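Local coordinates for protein salmonella typhimurium DB7155 bacteriophage DET7 tailspike (Bacteriophage, PDB 2V5I) that serves as the trimeric receptor-binding tailspike of the phage, probably binding and hydrolysing the O-antigen polysaccharide of its Salmonella host, at residues D199-F204 with G220-G225; G247-R252 with V281-V286; A253-F258 with P285-F290; I327-S332 with Q352-A357. One frame throughout, in Å; residues are numbered along the deposited sequence.

Interaction 1: residues D199-F204 with G220-G225; sequences DGIITF and GRVHYG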
loop_
_atom_site.group_PDB
_atom_site.type_symbol
_atom_site.label_atom_id
_atom_site.label_comp_id
_atom_site.label_asym_id
_atom_site.label_seq_id
_atom_site.Cartn_x
_atom_site.Cartn_y
_atom_site.Cartn_z
ATOM N N ASP A 199 22.608 -23.790 4.906
ATOM C CA ASP A 199 21.836 -23.288 6.054
ATOM C C ASP A 199 21.027 -22.048 5.679
ATOM O O ASP A 199 21.197 -21.480 4.613
ATOM C CB ASP A 199 22.778 -23.062 7.194
ATOM C CG ASP A 199 23.446 -24.369 7.660
ATOM O OD1 ASP A 199 22.812 -25.468 7.590
ATOM O OD2 ASP A 199 24.594 -24.284 8.130
ATOM N N GLY A 200 20.068 -21.679 6.517
ATOM C CA GLY A 200 19.409 -20.400 6.347
ATOM C C GLY A 200 20.412 -19.289 6.096
ATOM O O GLY A 200 21.549 -19.332 6.601
ATOM N N ILE A 201 20.034 -18.317 5.287
ATOM C CA ILE A 201 21.007 -17.289 4.906
ATOM C C ILE A 201 21.331 -16.362 6.047
ATOM O O ILE A 201 22.499 -16.093 6.301
ATOM C CB ILE A 201 20.664 -16.590 3.584
ATOM C CG1 ILE A 201 20.396 -17.634 2.501
ATOM C CG2 ILE A 201 21.796 -15.643 3.182
ATOM C CD1 ILE A 201 20.064 -17.147 1.138
ATOM N N ILE A 202 20.283 -15.776 6.659
ATOM C CA ILE A 202 20.451 -14.972 7.865
ATOM C C ILE A 202 19.574 -15.576 8.957
ATOM O O ILE A 202 18.395 -15.736 8.737
ATOM C CB ILE A 202 20.039 -13.503 7.618
ATOM C CG1 ILE A 202 20.818 -12.929 6.391
ATOM C CG2 ILE A 202 20.258 -12.670 8.887
ATOM C CD1 ILE A 202 20.258 -11.647 5.780
ATOM N N THR A 203 20.172 -15.885 10.110
ATOM C CA THR A 203 19.461 -16.555 11.189
ATOM C C THR A 203 19.766 -15.885 12.527
ATOM O O THR A 203 20.907 -15.584 12.823
ATOM C CB THR A 203 19.977 -18.032 11.307
ATOM O OG1 THR A 203 19.752 -18.723 10.085
ATOM C CG2 THR A 203 19.299 -18.757 12.462
ATOM N N PHE A 204 18.712 -15.562 13.270
ATOM C CA PHE A 204 18.845 -15.173 14.664
ATOM C C PHE A 204 18.315 -16.316 15.514
ATOM O O PHE A 204 17.102 -16.553 15.542
ATOM C CB PHE A 204 18.010 -13.889 14.896
ATOM C CG PHE A 204 18.560 -12.686 14.226
ATOM C CD1 PHE A 204 19.663 -12.066 14.703
ATOM C CD2 PHE A 204 17.995 -12.207 13.008
ATOM C CE1 PHE A 204 20.198 -10.900 14.034
ATOM C CE2 PHE A 204 18.527 -11.067 12.409
ATOM C CZ PHE A 204 19.626 -10.475 12.890
ATOM N N GLY A 220 17.982 -4.715 1.315
ATOM C CA GLY A 220 18.868 -5.646 0.633
ATOM C C GLY A 220 18.164 -6.931 0.198
ATOM O O GLY A 220 16.946 -6.970 0.119
ATOM N N ARG A 221 18.971 -7.896 -0.244
ATOM C CA ARG A 221 18.473 -9.101 -0.877
ATOM C C ARG A 221 19.350 -10.299 -0.578
ATOM O O ARG A 221 20.559 -10.183 -0.351
ATOM C CB ARG A 221 18.596 -8.958 -2.409
ATOM C CG ARG A 221 18.194 -7.727 -3.065
ATOM C CD ARG A 221 18.788 -7.613 -4.507
ATOM N NE ARG A 221 18.422 -8.770 -5.311
ATOM C CZ ARG A 221 17.274 -8.928 -5.974
ATOM N NH1 ARG A 221 16.297 -8.019 -5.886
ATOM N NH2 ARG A 221 17.034 -10.067 -6.635
ATOM N N VAL A 222 18.693 -11.458 -0.594
ATOM C CA VAL A 222 19.332 -12.762 -0.529
ATOM C C VAL A 222 18.804 -13.684 -1.641
ATOM O O VAL A 222 17.692 -13.549 -2.066
ATOM C CB VAL A 222 19.169 -13.403 0.855
ATOM C CG1 VAL A 222 19.791 -12.517 1.941
ATOM C CG2 VAL A 222 17.748 -13.682 1.204
ATOM N N HIS A 223 19.693 -14.572 -2.122
ATOM C CA HIS A 223 19.427 -15.468 -3.270
ATOM C C HIS A 223 19.759 -16.940 -2.933
ATOM O O HIS A 223 20.744 -17.228 -2.210
ATOM C CB HIS A 223 20.310 -15.115 -4.466
ATOM C CG HIS A 223 19.997 -13.820 -5.151
ATOM N ND1 HIS A 223 20.591 -13.482 -6.342
ATOM C CD2 HIS A 223 19.144 -12.798 -4.845
ATOM C CE1 HIS A 223 20.130 -12.303 -6.749
ATOM N NE2 HIS A 223 19.234 -11.874 -5.871
ATOM N N TYR A 224 18.923 -17.848 -3.447
ATOM C CA TYR A 224 19.150 -19.294 -3.332
ATOM C C TYR A 224 19.234 -19.715 -1.839
ATOM O O TYR A 224 18.398 -19.252 -1.039
ATOM C CB TYR A 224 20.388 -19.718 -4.191
ATOM C CG TYR A 224 20.141 -19.528 -5.671
ATOM C CD1 TYR A 224 19.234 -20.287 -6.326
ATOM C CD2 TYR A 224 20.851 -18.559 -6.418
ATOM C CE1 TYR A 224 18.989 -20.120 -7.714
ATOM C CE2 TYR A 224 20.620 -18.393 -7.769
ATOM C CZ TYR A 224 19.692 -19.131 -8.395
ATOM O OH TYR A 224 19.429 -18.945 -9.749
ATOM N N GLY A 225 20.154 -20.599 -1.478
ATOM C CA GLY A 225 20.175 -21.216 -0.151
ATOM C C GLY A 225 19.291 -22.470 -0.175
ATOM O O GLY A 225 18.275 -22.554 -0.866
#

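Interaction 2: residues G247-R252 with V281-V286; sequences GVTSWR and VALSPV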
loop_
_atom_site.group_PDB
_atom_site.type_symbol
_atom_site.label_atom_id
_atom_site.label_comp_id
_atom_site.label_asym_id
_atom_site.label_seq_id
_atom_site.Cartn_x
_atom_site.Cartn_y
_atom_site.Cartn_z
ATOM N N GLY A 247 11.831 -4.210 4.406
ATOM C CA GLY A 247 12.482 -3.831 3.164
ATOM C C GLY A 247 13.408 -4.834 2.505
ATOM O O GLY A 247 14.305 -4.440 1.736
ATOM N N VAL A 248 13.180 -6.128 2.748
ATOM C CA VAL A 248 14.121 -7.164 2.258
ATOM C C VAL A 248 13.507 -7.960 1.097
ATOM O O VAL A 248 12.317 -8.217 1.090
ATOM C CB VAL A 248 14.448 -8.161 3.410
ATOM C CG1 VAL A 248 15.487 -9.171 3.010
ATOM C CG2 VAL A 248 14.919 -7.411 4.655
ATOM N N THR A 249 14.340 -8.449 0.169
ATOM C CA THR A 249 13.861 -9.351 -0.870
ATOM C C THR A 249 14.615 -10.662 -0.742
ATOM O O THR A 249 15.824 -10.668 -0.501
ATOM C CB THR A 249 14.129 -8.755 -2.272
ATOM O OG1 THR A 249 13.400 -7.525 -2.424
ATOM C CG2 THR A 249 13.756 -9.747 -3.390
ATOM N N SER A 250 13.885 -11.785 -0.888
ATOM C CA SER A 250 14.447 -13.113 -1.108
ATOM C C SER A 250 14.024 -13.652 -2.445
ATOM O O SER A 250 12.869 -13.586 -2.786
ATOM C CB SER A 250 13.983 -14.104 -0.020
ATOM O OG SER A 250 14.191 -15.487 -0.352
ATOM N N TRP A 251 14.981 -14.210 -3.182
ATOM C CA TRP A 251 14.720 -14.839 -4.500
ATOM C C TRP A 251 15.257 -16.294 -4.522
ATOM O O TRP A 251 16.416 -16.581 -4.110
ATOM C CB TRP A 251 15.417 -14.065 -5.598
ATOM C CG TRP A 251 15.253 -14.607 -7.021
ATOM C CD1 TRP A 251 14.126 -14.703 -7.771
ATOM C CD2 TRP A 251 16.324 -15.062 -7.838
ATOM N NE1 TRP A 251 14.423 -15.196 -9.025
ATOM C CE2 TRP A 251 15.781 -15.395 -9.094
ATOM C CE3 TRP A 251 17.696 -15.151 -7.640
ATOM C CZ2 TRP A 251 16.584 -15.860 -10.149
ATOM C CZ3 TRP A 251 18.500 -15.612 -8.680
ATOM C CH2 TRP A 251 17.928 -15.928 -9.935
ATOM N N ARG A 252 14.407 -17.200 -4.975
ATOM C CA ARG A 252 14.704 -18.632 -5.162
ATOM C C ARG A 252 15.253 -19.336 -3.910
ATOM O O ARG A 252 16.121 -20.197 -3.974
ATOM C CB ARG A 252 15.641 -18.826 -6.364
ATOM C CG ARG A 252 14.956 -18.610 -7.707
ATOM C CD ARG A 252 15.875 -18.906 -8.884
ATOM N NE ARG A 252 15.131 -18.723 -10.150
ATOM C CZ ARG A 252 15.673 -18.881 -11.347
ATOM N NH1 ARG A 252 16.934 -19.214 -11.470
ATOM N NH2 ARG A 252 14.938 -18.684 -12.437
ATOM N N VAL A 281 9.627 -8.625 0.051
ATOM C CA VAL A 281 9.252 -9.282 -1.206
ATOM C C VAL A 281 9.883 -10.647 -1.255
ATOM O O VAL A 281 11.081 -10.784 -0.982
ATOM C CB VAL A 281 9.786 -8.473 -2.404
ATOM C CG1 VAL A 281 9.385 -9.165 -3.680
ATOM C CG2 VAL A 281 9.213 -7.025 -2.380
ATOM N N ALA A 282 9.060 -11.697 -1.521
ATOM C CA ALA A 282 9.607 -13.064 -1.755
ATOM C C ALA A 282 9.275 -13.458 -3.174
ATOM O O ALA A 282 8.114 -13.431 -3.569
ATOM C CB ALA A 282 9.056 -14.083 -0.770
ATOM N N LEU A 283 10.298 -13.886 -3.944
ATOM C CA LEU A 283 10.159 -14.232 -5.361
ATOM C C LEU A 283 10.656 -15.687 -5.558
ATOM O O LEU A 283 11.767 -16.053 -5.103
ATOM C CB LEU A 283 11.023 -13.291 -6.218
ATOM C CG LEU A 283 10.681 -11.809 -6.167
ATOM C CD1 LEU A 283 11.654 -11.128 -7.085
ATOM C CD2 LEU A 283 9.307 -11.553 -6.544
ATOM N N SER A 284 9.821 -16.520 -6.187
ATOM C CA SER A 284 10.149 -17.898 -6.563
ATOM C C SER A 284 10.725 -18.783 -5.444
ATOM O O SER A 284 11.659 -19.527 -5.728
ATOM C CB SER A 284 11.116 -17.864 -7.734
ATOM O OG SER A 284 10.503 -17.165 -8.839
ATOM N N PRO A 285 10.191 -18.740 -4.213
ATOM C CA PRO A 285 10.652 -19.748 -3.219
ATOM C C PRO A 285 10.095 -21.135 -3.548
ATOM O O PRO A 285 9.018 -21.261 -4.092
ATOM C CB PRO A 285 10.053 -19.263 -1.901
ATOM C CG PRO A 285 8.801 -18.654 -2.356
ATOM C CD PRO A 285 9.124 -17.903 -3.633
ATOM N N VAL A 286 10.901 -22.138 -3.249
ATOM C CA VAL A 286 10.493 -23.544 -3.418
ATOM C C VAL A 286 9.326 -23.918 -2.492
ATOM O O VAL A 286 8.418 -24.677 -2.887
ATOM C CB VAL A 286 11.706 -24.484 -3.315
ATOM C CG1 VAL A 286 11.256 -25.944 -3.355
ATOM C CG2 VAL A 286 12.715 -24.204 -4.380
HETATM O O HOH W 1 12.531 -16.862 -2.251
HETATM O O HOH W 2 12.694 -16.842 -10.649
#

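Interaction 3: residues A253-F258 with P285-F290; sequences AGESGF and PVWDGF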
loop_
_atom_site.group_PDB
_atom_site.type_symbol
_atom_site.label_atom_id
_atom_site.label_comp_id
_atom_site.label_asym_id
_atom_site.label_seq_id
_atom_site.Cartn_x
_atom_site.Cartn_y
_atom_site.Cartn_z
ATOM N N ALA A 253 14.657 -19.043 -2.764
ATOM C CA ALA A 253 14.963 -19.783 -1.516
ATOM C C ALA A 253 14.607 -21.241 -1.723
ATOM O O ALA A 253 13.557 -21.599 -2.229
ATOM C CB ALA A 253 14.157 -19.219 -0.353
ATOM N N GLY A 254 15.541 -22.101 -1.319
ATOM C CA GLY A 254 15.294 -23.566 -1.333
ATOM C C GLY A 254 14.211 -23.982 -0.382
ATOM O O GLY A 254 13.580 -25.041 -0.618
ATOM N N GLU A 255 13.976 -23.200 0.692
ATOM C CA GLU A 255 12.829 -23.402 1.577
ATOM C C GLU A 255 11.877 -22.208 1.394
ATOM O O GLU A 255 11.262 -22.088 0.322
ATOM C CB GLU A 255 13.205 -23.731 3.046
ATOM C CG GLU A 255 12.057 -24.393 3.843
ATOM C CD GLU A 255 12.203 -24.247 5.405
ATOM O OE1 GLU A 255 13.179 -23.612 5.894
ATOM O OE2 GLU A 255 11.309 -24.710 6.125
ATOM N N SER A 256 11.846 -21.277 2.334
ATOM C CA SER A 256 10.927 -20.156 2.308
ATOM C C SER A 256 11.707 -18.854 2.316
ATOM O O SER A 256 12.862 -18.775 2.778
ATOM C CB SER A 256 9.993 -20.185 3.490
ATOM O OG SER A 256 9.134 -21.348 3.394
ATOM N N GLY A 257 11.073 -17.791 1.837
ATOM C CA GLY A 257 11.773 -16.488 1.841
ATOM C C GLY A 257 12.114 -16.088 3.287
ATOM O O GLY A 257 13.233 -15.717 3.602
ATOM N N PHE A 258 11.060 -16.038 4.096
ATOM C CA PHE A 258 11.117 -15.567 5.434
ATOM C C PHE A 258 10.336 -16.506 6.352
ATOM O O PHE A 258 9.212 -16.856 6.038
ATOM C CB PHE A 258 10.437 -14.178 5.484
ATOM C CG PHE A 258 11.043 -13.184 4.514
ATOM C CD1 PHE A 258 12.207 -12.506 4.796
ATOM C CD2 PHE A 258 10.483 -13.008 3.217
ATOM C CE1 PHE A 258 12.787 -11.628 3.874
ATOM C CE2 PHE A 258 11.065 -12.100 2.283
ATOM C CZ PHE A 258 12.216 -11.460 2.595
ATOM N N PRO A 285 10.191 -18.740 -4.213
ATOM C CA PRO A 285 10.652 -19.748 -3.219
ATOM C C PRO A 285 10.095 -21.135 -3.548
ATOM O O PRO A 285 9.018 -21.261 -4.092
ATOM C CB PRO A 285 10.053 -19.263 -1.901
ATOM C CG PRO A 285 8.801 -18.654 -2.356
ATOM C CD PRO A 285 9.124 -17.903 -3.633
ATOM N N VAL A 286 10.901 -22.138 -3.249
ATOM C CA VAL A 286 10.493 -23.544 -3.418
ATOM C C VAL A 286 9.326 -23.918 -2.492
ATOM O O VAL A 286 8.418 -24.677 -2.887
ATOM C CB VAL A 286 11.706 -24.484 -3.315
ATOM C CG1 VAL A 286 11.256 -25.944 -3.355
ATOM C CG2 VAL A 286 12.715 -24.204 -4.380
ATOM N N TRP A 287 9.340 -23.428 -1.250
ATOM C CA TRP A 287 8.234 -23.617 -0.358
ATOM C C TRP A 287 7.403 -22.320 -0.273
ATOM O O TRP A 287 6.685 -22.035 -1.236
ATOM C CB TRP A 287 8.734 -24.109 0.987
ATOM C CG TRP A 287 9.238 -25.540 0.876
ATOM C CD1 TRP A 287 10.397 -25.986 0.257
ATOM C CD2 TRP A 287 8.577 -26.728 1.368
ATOM N NE1 TRP A 287 10.477 -27.362 0.363
ATOM C CE2 TRP A 287 9.383 -27.836 1.015
ATOM C CE3 TRP A 287 7.376 -26.960 2.039
ATOM C CZ2 TRP A 287 9.053 -29.159 1.357
ATOM C CZ3 TRP A 287 7.044 -28.298 2.382
ATOM C CH2 TRP A 287 7.896 -29.365 2.040
ATOM N N ASP A 288 7.508 -21.521 0.783
ATOM C CA ASP A 288 6.564 -20.421 1.028
ATOM C C ASP A 288 7.256 -19.075 0.788
ATOM O O ASP A 288 8.481 -18.975 0.980
ATOM C CB ASP A 288 6.044 -20.442 2.460
ATOM C CG ASP A 288 5.190 -21.662 2.780
ATOM O OD1 ASP A 288 5.025 -22.574 1.925
ATOM O OD2 ASP A 288 4.634 -21.616 3.918
ATOM N N GLY A 289 6.497 -18.020 0.486
ATOM C CA GLY A 289 7.085 -16.692 0.431
ATOM C C GLY A 289 7.412 -16.290 1.888
ATOM O O GLY A 289 8.545 -16.008 2.246
ATOM N N PHE A 290 6.342 -16.145 2.679
ATOM C CA PHE A 290 6.481 -15.894 4.125
ATOM C C PHE A 290 5.807 -17.065 4.866
ATOM O O PHE A 290 4.625 -17.341 4.617
ATOM C CB PHE A 290 5.749 -14.599 4.498
ATOM C CG PHE A 290 6.375 -13.359 3.929
ATOM C CD1 PHE A 290 6.200 -13.031 2.560
ATOM C CD2 PHE A 290 7.099 -12.492 4.692
ATOM C CE1 PHE A 290 6.779 -11.897 2.051
ATOM C CE2 PHE A 290 7.681 -11.312 4.142
ATOM C CZ PHE A 290 7.521 -11.074 2.819
HETATM O O HOH W 3 13.173 -27.732 -0.635
#

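Interaction 4: residues I327-S332 with Q352-A357; sequences ILVMNS and QDCAGA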
loop_
_atom_site.group_PDB
_atom_site.type_symbol
_atom_site.label_atom_id
_atom_site.label_comp_id
_atom_site.label_asym_id
_atom_site.label_seq_id
_atom_site.Cartn_x
_atom_site.Cartn_y
_atom_site.Cartn_z
ATOM N N ILE A 327 3.489 -6.544 2.113
ATOM C CA ILE A 327 4.367 -7.611 1.614
ATOM C C ILE A 327 3.897 -8.114 0.264
ATOM O O ILE A 327 2.719 -8.064 -0.049
ATOM C CB ILE A 327 4.486 -8.783 2.644
ATOM C CG1 ILE A 327 3.149 -9.410 3.009
ATOM C CG2 ILE A 327 5.200 -8.305 3.905
ATOM C CD1 ILE A 327 3.238 -10.745 3.608
ATOM N N LEU A 328 4.836 -8.652 -0.518
ATOM C CA LEU A 328 4.569 -9.100 -1.901
ATOM C C LEU A 328 5.221 -10.459 -2.121
ATOM O O LEU A 328 6.363 -10.664 -1.690
ATOM C CB LEU A 328 5.150 -8.115 -2.916
ATOM C CG LEU A 328 5.174 -8.504 -4.413
ATOM C CD1 LEU A 328 3.800 -8.643 -4.955
ATOM C CD2 LEU A 328 6.010 -7.495 -5.232
ATOM N N VAL A 329 4.452 -11.400 -2.684
ATOM C CA VAL A 329 4.995 -12.708 -3.040
ATOM C C VAL A 329 4.622 -13.015 -4.498
ATOM O O VAL A 329 3.481 -12.818 -4.883
ATOM C CB VAL A 329 4.458 -13.833 -2.133
ATOM C CG1 VAL A 329 5.026 -15.196 -2.544
ATOM C CG2 VAL A 329 4.736 -13.570 -0.614
ATOM N N MET A 330 5.584 -13.567 -5.253
ATOM C CA MET A 330 5.276 -14.048 -6.601
ATOM C C MET A 330 6.020 -15.335 -6.925
ATOM O O MET A 330 7.159 -15.540 -6.485
ATOM C CB MET A 330 5.687 -12.975 -7.620
ATOM C CG MET A 330 4.923 -11.697 -7.483
ATOM S SD MET A 330 5.341 -10.510 -8.795
ATOM C CE MET A 330 4.810 -11.453 -10.221
ATOM N N ASN A 331 5.310 -16.222 -7.629
ATOM C CA ASN A 331 5.872 -17.458 -8.185
ATOM C C ASN A 331 6.365 -18.482 -7.157
ATOM O O ASN A 331 7.246 -19.263 -7.447
ATOM C CB ASN A 331 6.953 -17.162 -9.225
ATOM C CG ASN A 331 7.208 -18.329 -10.136
ATOM O OD1 ASN A 331 6.252 -19.034 -10.552
ATOM N ND2 ASN A 331 8.483 -18.516 -10.538
ATOM N N SER A 332 5.742 -18.555 -5.994
ATOM C CA SER A 332 6.066 -19.602 -5.008
ATOM C C SER A 332 5.599 -20.962 -5.519
ATOM O O SER A 332 4.620 -21.077 -6.221
ATOM C CB SER A 332 5.453 -19.307 -3.631
ATOM O OG SER A 332 4.046 -19.162 -3.753
ATOM N N GLN A 352 0.731 -12.856 -6.087
ATOM C CA GLN A 352 0.320 -12.907 -7.487
ATOM C C GLN A 352 1.152 -13.922 -8.252
ATOM O O GLN A 352 2.365 -13.999 -8.076
ATOM C CB GLN A 352 0.276 -11.527 -8.137
ATOM C CG GLN A 352 1.467 -10.744 -8.111
ATOM C CD GLN A 352 1.314 -9.185 -8.374
ATOM O OE1 GLN A 352 0.214 -8.525 -8.390
ATOM N NE2 GLN A 352 2.455 -8.614 -8.577
ATOM N N ASP A 353 0.472 -14.754 -9.044
ATOM C CA ASP A 353 1.170 -15.653 -10.024
ATOM C C ASP A 353 2.007 -16.674 -9.296
ATOM O O ASP A 353 3.203 -16.821 -9.616
ATOM C CB ASP A 353 2.018 -14.840 -11.038
ATOM C CG ASP A 353 2.345 -15.622 -12.335
ATOM O OD1 ASP A 353 1.679 -16.620 -12.633
ATOM O OD2 ASP A 353 3.252 -15.178 -13.064
ATOM N N CYS A 354 1.374 -17.383 -8.355
ATOM C CA CYS A 354 2.035 -18.462 -7.577
ATOM C C CYS A 354 1.652 -19.813 -8.148
ATOM O O CYS A 354 0.513 -20.042 -8.602
ATOM C CB CYS A 354 1.747 -18.432 -6.084
ATOM S SG CYS A 354 2.524 -16.984 -5.264
ATOM N N ALA A 355 2.648 -20.696 -8.270
ATOM C CA ALA A 355 2.390 -22.037 -8.792
ATOM C C ALA A 355 1.500 -22.896 -7.908
ATOM O O ALA A 355 0.715 -23.689 -8.420
ATOM C CB ALA A 355 3.696 -22.764 -9.052
ATOM N N GLY A 356 1.640 -22.798 -6.585
ATOM C CA GLY A 356 0.690 -23.396 -5.667
ATOM C C GLY A 356 -0.286 -22.393 -5.041
ATOM O O GLY A 356 -0.565 -21.335 -5.614
ATOM N N ALA A 357 -0.797 -22.733 -3.868
ATOM C CA ALA A 357 -1.788 -21.913 -3.180
ATOM C C ALA A 357 -1.218 -20.518 -2.916
ATOM O O ALA A 357 -0.014 -20.346 -2.671
ATOM C CB ALA A 357 -2.176 -22.559 -1.916
#

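Interaction 1: residues D199-F204 with G220-G225
Ile201 and Val222 meet inside a right-handed parallel beta-helix, the fold of the P22 tailspike family, where the start of one strand faces the next strand along the chain across the apolar interior. No hydrogen bond joins 199-204 to 220-225; aliphatic side chains pack on each other and on backbone carbonyls. The two side chains run past one another head to tail, Ile201 CG2 lying 3.9 Å from Val222 CG1. With CG1 turned to the side of the backbone N (chi1 -51°) and CD1 carried on fully extended, the long branch of Ile201 runs along Val222 toward His223 and Tyr224. There CD1 sits 3.9 Å from Val222 CB and reaches the backbone oxygens beyond, 3.4 Å from His223 O. The same methyl approaches the next residue, Gly225, whose CA is 4.3 Å from Ile201 CD1. Ile194 of the neighbouring strand 187-196 also packs on Ile201, and Ser250 of strand 249-251 on Val222. The opposite side of strand 220-224 is polar: Arg221 grips His223 NE2 side-on with NE and NH2, while NH2 also bonds Ser240 O of the second subunit. Back in the interior, Ile202 points only its tip at the strand, CD1 coming 4.0 Å from Val222 CG1.

Interaction 2: residues G247-R252 with V281-V286
Thr249, Ser250 and Trp251 pair in register with Val281, Ala282 and Leu283, two parallel strands on consecutive turns of the beta-helix, 4.7 Å apart at their axes and only 6° from parallel. Four backbone bonds hold them: Val281 N to Val248 O, Ser250 N to Val281 O, Leu283 N to Ser250 O and Arg252 N to Leu283 O. Like positions stack, so Thr249 and Val281 project together from the same face, with Thr249 OG1 3.7 Å from Val281 CB. On that face Trp251 crosses Leu283 at about a right angle and sets the edge of its ring, CD1, 3.7 Å from Leu283 CB. The indole stands there because its CG is anti to the backbone N (chi1 179°). Next along the chain, extended Arg252 runs alongside, over one face of the indole, CD 3.4 Å above the ring plane and the guanidinium lying over CZ2. One water collects three side chains, accepting from Trp251 NE1 at 2.9 Å and from Arg252 NE, and bonding Ser284 OG. A second water links Ser250 OG to Leu283 O on the other face. Further out, Arg252 NH1 is held by Tyr224 OH, Ser284 OG by Asn331 ND2, and Ser240 of the second subunit packs on both Trp251 and Leu283. Just after each strand the chain takes left-handed backbone angles, at Arg252 and Ser284; Ser284 O, buried with no polar partner in the model, faces Arg252 CA at 3.2 Å.

Interaction 3: residues A253-F258 with P285-F290
Trp287 leans on the backbone of Gly254 and Glu255, a loop of one turn of the parallel beta-helix resting on the equivalent loop of the next. Trp287 CB lies 3.3 Å from Glu255 O, the carbonyl that also accepts the Trp287 backbone N-H. The same CB is 3.7 Å from Ser256 OG. CG turns to the side of the backbone N (chi1 -70°), which brings CD1 alongside the loop: Gly254 O meets it at the ring edge, 3.4 Å away. NE1 does not reach that oxygen directly; it donates in the ring plane to a water 2.9 Å away, which probably donates to Gly254 O. Trp287 also packs on Asn133 and forms a cation-pi contact with Lys137, both of helix 132-137.

Elsewhere the two loops follow each other residue by residue. Val286 N bonds Ala253 O almost straight (179° at the hydrogen), Gly257 N bonds Asp288 O, and Phe258 N bonds Gly289 O. Ser256 OG takes the place of a backbone acceptor, receiving Asp288 N at 3.1 Å. Where both segments enter the next strands, Phe258 and Phe290 form an offset stack, centroids 4.7 Å apart, with Phe258 CD2 over the face of Phe290 near its rim.

The chemistry changes along the loops: apolar stacking at the interior end, a water-bridged indole at the other, and between them mostly backbone bonds, which implies that matching chain shape holds these turns in step.

Interaction 4: residues I327-S332 with Q352-A357
Met330 and Gln352 carry the side-chain part of this contact between consecutive turns of the parallel beta-helix, their chains passing at a slant. Carbon packs first: Met330 CG lies 3.6 Å from Gln352 CG. The chain of Gln352 leaves CB between its backbone N and carbonyl carbon (chi1 56°) and then runs extended, so that the amide reaches the thioether. There NE2 points almost straight at Met330 SD, a weak hydrogen bond of 3.5 Å, and touches Leu328 CD1 as well.

Among backbone bonds, only Gln352 N to Val329 O, at 3.0 Å, has full strength. Beyond it the pairing loosens: Asn331 N reaches Asp353 O in a bent, weak bond, and Ser332 O receives weak bonds from both Ala355 N and Gly356 N. Asn331 and Asp353 both have left-handed backbone angles, and the CA nearest to that of Asn331 is the CA of Cys354, 4.0 Å away.

Sulfur makes the contacts in the turn. Cys354 SG is a weak acceptor for Ser332 N and lies 4.1 Å from Val329 CG1, while Ser332 OG is 3.4 Å from Cys354 CB. Charged and amide tips look elsewhere, Asp353 OD1 to Lys403 and Asn331 OD1 to Tyr378 OH.

Strand 323-330 lies between strands 280-283 and 345-352, Met330 packing on Leu283. Phe290 of strand 290-291 covers Val329 from the interior, and on the Met330 and Gln352 face Leu323 and Tyr345 of the second subunit close over the contact.

Overall arrangement
All four contacts are buried in one parallel beta-helix, but they join its parts differently. Interaction 1 crosses the interior between successive strands, with aliphatic side chains packed on each other and on backbone carbonyls, without hydrogen bonds. Interactions 2, 3 and 4 run between consecutive turns: 2 by regular strand bonds, 3 by loop backbone and an aromatic stack, 4 by mostly weak bonds with sulfur where strand gives way to loop. Interactions 2 and 3 share Pro285 and Val286 and are continuous. Strand 249-251 of interaction 2 neighbours strand 220-224 of interaction 1, and its strand 280-283 neighbours 323-330 of interaction 4. The second subunit touches interactions 1, 2 and 4, whereas no other chain reaches 3.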